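Local structure of coat protein (4DOX) at residues 104-108 / 142-146. The protein forms the capsid of the flexible filamentous papaya mosaic virus, probably by assembling in many copies around the viral RNA. Numbering follows the deposited sequence.
Sequences RKFCR and DFFDG
Asp145 OD2 receives the NE-H of Arg108 at 2.7 Å in a nearly straight hydrogen bond that is part of a salt bridge, with an N-H...O angle of 166°. The oxygen sits at the edge of the guanidinium and in its plane, whereas NE meets the carboxylate from above, 48° out of the acid's plane. The two flat groups are thus steeply inclined to each other and share one bond rather than pairing side by side. The Arg108 chain runs extended past Gly146, whose CA lies 3.5 Å from Arg108 CG, and then bends at chi3 (-86°), turning NE to the acid; NH1 is hydrogen-bonded to the carbonyl of Leu32.

One turn earlier on helix 103-108, Arg104 NH2 approaches Asp142 OD2 at 2.7 Å. This second salt bridge is poorly directed, and its hydrogen bond is weak. Ser72 OG ties the pair together from a third part of the chain, hydrogen-bonding both Arg104 NE and Asp142 OD1, so the charged groups are held through a shared hydroxyl as well as by direct contact.

Phe143, between the two acids in sequence, lays its ring against the helix to one side of both ion pairs. Cys107 CB stands squarely over one face, 3.5 Å from the centroid of the Phe143 ring, in a CH-pi contact, while Cys107 SG lies above the same face, 4.7 Å from that centroid. Phe143 CG is set between its own backbone N and carbonyl carbon, and from there the ring enters a buried pocket completed by Val64 and Cys67 of helix 56-70 and by Ala111 and Ile114 of helix 111-118. A CH-pi and Cys sulfur-aromatic contact, together with two Arg-Asp salt bridges, thus joins the 142-146 loop to helix 103-108 in this all-helix viral coat protein.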
ATOM      1  N   ARG A 104      -2.860  -4.155  -4.668  1.00 26.60           N
ATOM      2  CA  ARG A 104      -2.653  -2.762  -5.025  1.00 26.52           C
ATOM      3  C   ARG A 104      -3.004  -1.848  -3.869  1.00 25.81           C
ATOM      4  O   ARG A 104      -2.251  -0.922  -3.572  1.00 25.72           O
ATOM      5  CB  ARG A 104      -3.455  -2.404  -6.273  1.00 27.50           C
ATOM      6  CG  ARG A 104      -3.653  -0.902  -6.523  1.00 27.72           C
ATOM      7  CD  ARG A 104      -2.645  -0.219  -7.371  1.00 26.79           C
ATOM      8  NE  ARG A 104      -2.006  -1.065  -8.382  1.00 33.23           N
ATOM      9  CZ  ARG A 104      -2.320  -1.132  -9.687  1.00 33.90           C
ATOM     10  NH1 ARG A 104      -3.315  -0.435 -10.179  1.00 35.95           N
ATOM     11  NH2 ARG A 104      -1.634  -1.922 -10.503  1.00 31.06           N
ATOM     12  N   LYS A 105      -4.135  -2.121  -3.219  1.00 25.13           N
ATOM     13  CA  LYS A 105      -4.588  -1.293  -2.110  1.00 24.42           C
ATOM     14  C   LYS A 105      -3.661  -1.450  -0.949  1.00 23.64           C
ATOM     15  O   LYS A 105      -3.385  -0.463  -0.273  1.00 25.24           O
ATOM     16  CB  LYS A 105      -6.040  -1.605  -1.696  1.00 24.57           C
ATOM     17  CG  LYS A 105      -7.015  -0.915  -2.569  1.00 27.91           C
ATOM     18  CD  LYS A 105      -8.386  -1.525  -2.470  1.00 34.40           C
ATOM     19  CE  LYS A 105      -9.302  -0.984  -3.584  1.00 35.38           C
ATOM     20  NZ  LYS A 105     -10.710  -1.328  -3.243  1.00 38.27           N
ATOM     21  N   PHE A 106      -3.194  -2.673  -0.697  1.00 22.73           N
ATOM     22  CA  PHE A 106      -2.258  -2.932   0.379  1.00 22.19           C
ATOM     23  C   PHE A 106      -0.938  -2.157   0.170  1.00 22.85           C
ATOM     24  O   PHE A 106      -0.407  -1.557   1.099  1.00 22.52           O
ATOM     25  CB  PHE A 106      -1.945  -4.427   0.418  1.00 22.71           C
ATOM     26  CG  PHE A 106      -1.054  -4.854   1.588  1.00 20.74           C
ATOM     27  CD1 PHE A 106       0.304  -5.128   1.397  1.00 18.89           C
ATOM     28  CD2 PHE A 106      -1.577  -4.995   2.870  1.00 20.77           C
ATOM     29  CE1 PHE A 106       1.122  -5.518   2.462  1.00 18.10           C
ATOM     30  CE2 PHE A 106      -0.746  -5.412   3.959  1.00 21.34           C
ATOM     31  CZ  PHE A 106       0.602  -5.674   3.741  1.00 18.28           C
ATOM     32  N   CYS A 107      -0.385  -2.190  -1.046  1.00 23.30           N
ATOM     33  CA  CYS A 107       0.857  -1.448  -1.317  1.00 23.63           C
ATOM     34  C   CYS A 107       0.621   0.050  -1.146  1.00 23.67           C
ATOM     35  O   CYS A 107       1.482   0.737  -0.619  1.00 23.82           O
ATOM     36  CB  CYS A 107       1.422  -1.774  -2.705  1.00 23.63           C
ATOM     37  SG  CYS A 107       1.907  -3.553  -2.815  1.00 27.31           S
ATOM     38  N   ARG A 108      -0.568   0.525  -1.538  1.00 23.37           N
ATOM     39  CA  ARG A 108      -0.889   1.922  -1.511  1.00 23.31           C
ATOM     40  C   ARG A 108      -0.842   2.409  -0.082  1.00 24.06           C
ATOM     41  O   ARG A 108      -0.439   3.546   0.163  1.00 23.95           O
ATOM     42  CB  ARG A 108      -2.270   2.146  -2.082  1.00 23.56           C
ATOM     43  CG  ARG A 108      -2.497   3.575  -2.460  1.00 23.83           C
ATOM     44  CD  ARG A 108      -3.825   3.767  -3.068  1.00 24.33           C
ATOM     45  NE  ARG A 108      -3.809   3.518  -4.501  1.00 26.00           N
ATOM     46  CZ  ARG A 108      -4.582   2.637  -5.119  1.00 23.24           C
ATOM     47  NH1 ARG A 108      -5.440   1.918  -4.415  1.00 21.55           N
ATOM     48  NH2 ARG A 108      -4.480   2.474  -6.434  1.00 21.68           N
ATOM     49  N   ASP A 142       3.040   1.886  -9.522  1.00 30.65           N
ATOM     50  CA  ASP A 142       1.609   1.945  -9.694  1.00 31.01           C
ATOM     51  C   ASP A 142       0.784   2.230  -8.452  1.00 30.94           C
ATOM     52  O   ASP A 142      -0.437   2.150  -8.522  1.00 32.51           O
ATOM     53  CB  ASP A 142       1.079   0.718 -10.438  1.00 31.51           C
ATOM     54  CG  ASP A 142       1.192  -0.573  -9.635  1.00 30.91           C
ATOM     55  OD1 ASP A 142       1.410  -0.536  -8.402  1.00 29.61           O
ATOM     56  OD2 ASP A 142       1.036  -1.647 -10.251  1.00 30.50           O
ATOM     57  N   PHE A 143       1.410   2.558  -7.327  1.00 29.92           N
ATOM     58  CA  PHE A 143       0.652   3.022  -6.167  1.00 29.52           C
ATOM     59  C   PHE A 143       1.276   4.281  -5.614  1.00 30.16           C
ATOM     60  O   PHE A 143       1.267   4.532  -4.392  1.00 30.07           O
ATOM     61  CB  PHE A 143       0.550   1.945  -5.086  1.00 28.14           C
ATOM     62  CG  PHE A 143       1.866   1.362  -4.681  1.00 27.81           C
ATOM     63  CD1 PHE A 143       2.518   0.431  -5.509  1.00 26.47           C
ATOM     64  CD2 PHE A 143       2.456   1.721  -3.458  1.00 26.80           C
ATOM     65  CE1 PHE A 143       3.751  -0.157  -5.121  1.00 26.79           C
ATOM     66  CE2 PHE A 143       3.698   1.158  -3.055  1.00 26.79           C
ATOM     67  CZ  PHE A 143       4.354   0.217  -3.891  1.00 26.06           C
ATOM     68  N   PHE A 144       1.843   5.061  -6.521  1.00 31.18           N
ATOM     69  CA  PHE A 144       2.406   6.327  -6.185  1.00 32.54           C
ATOM     70  C   PHE A 144       1.331   7.199  -5.554  1.00 34.02           C
ATOM     71  O   PHE A 144       1.655   8.041  -4.692  1.00 35.44           O
ATOM     72  CB  PHE A 144       2.963   6.950  -7.451  1.00 33.62           C
ATOM     73  CG  PHE A 144       3.180   8.445  -7.381  1.00 36.14           C
ATOM     74  CD1 PHE A 144       4.368   8.979  -6.839  1.00 37.44           C
ATOM     75  CD2 PHE A 144       2.222   9.327  -7.893  1.00 36.65           C
ATOM     76  CE1 PHE A 144       4.590  10.354  -6.797  1.00 37.91           C
ATOM     77  CE2 PHE A 144       2.428  10.711  -7.851  1.00 38.59           C
ATOM     78  CZ  PHE A 144       3.608  11.228  -7.305  1.00 40.32           C
ATOM     79  N   ASP A 145       0.060   7.003  -5.951  1.00 34.37           N
ATOM     80  CA  ASP A 145      -1.048   7.859  -5.467  1.00 35.17           C
ATOM     81  C   ASP A 145      -1.285   7.707  -3.996  1.00 33.83           C
ATOM     82  O   ASP A 145      -2.138   8.398  -3.435  1.00 34.21           O
ATOM     83  CB  ASP A 145      -2.398   7.599  -6.190  1.00 36.92           C
ATOM     84  CG  ASP A 145      -2.726   6.101  -6.381  1.00 39.29           C
ATOM     85  OD1 ASP A 145      -3.585   5.848  -7.268  1.00 42.59           O
ATOM     86  OD2 ASP A 145      -2.135   5.193  -5.697  1.00 39.05           O
ATOM     87  N   GLY A 146      -0.550   6.783  -3.386  1.00 32.27           N
ATOM     88  CA  GLY A 146      -0.650   6.528  -1.960  1.00 31.48           C
ATOM     89  C   GLY A 146       0.289   7.418  -1.175  1.00 31.73           C
ATOM     90  O   GLY A 146       0.089   7.598   0.042  1.00 31.69           O
TER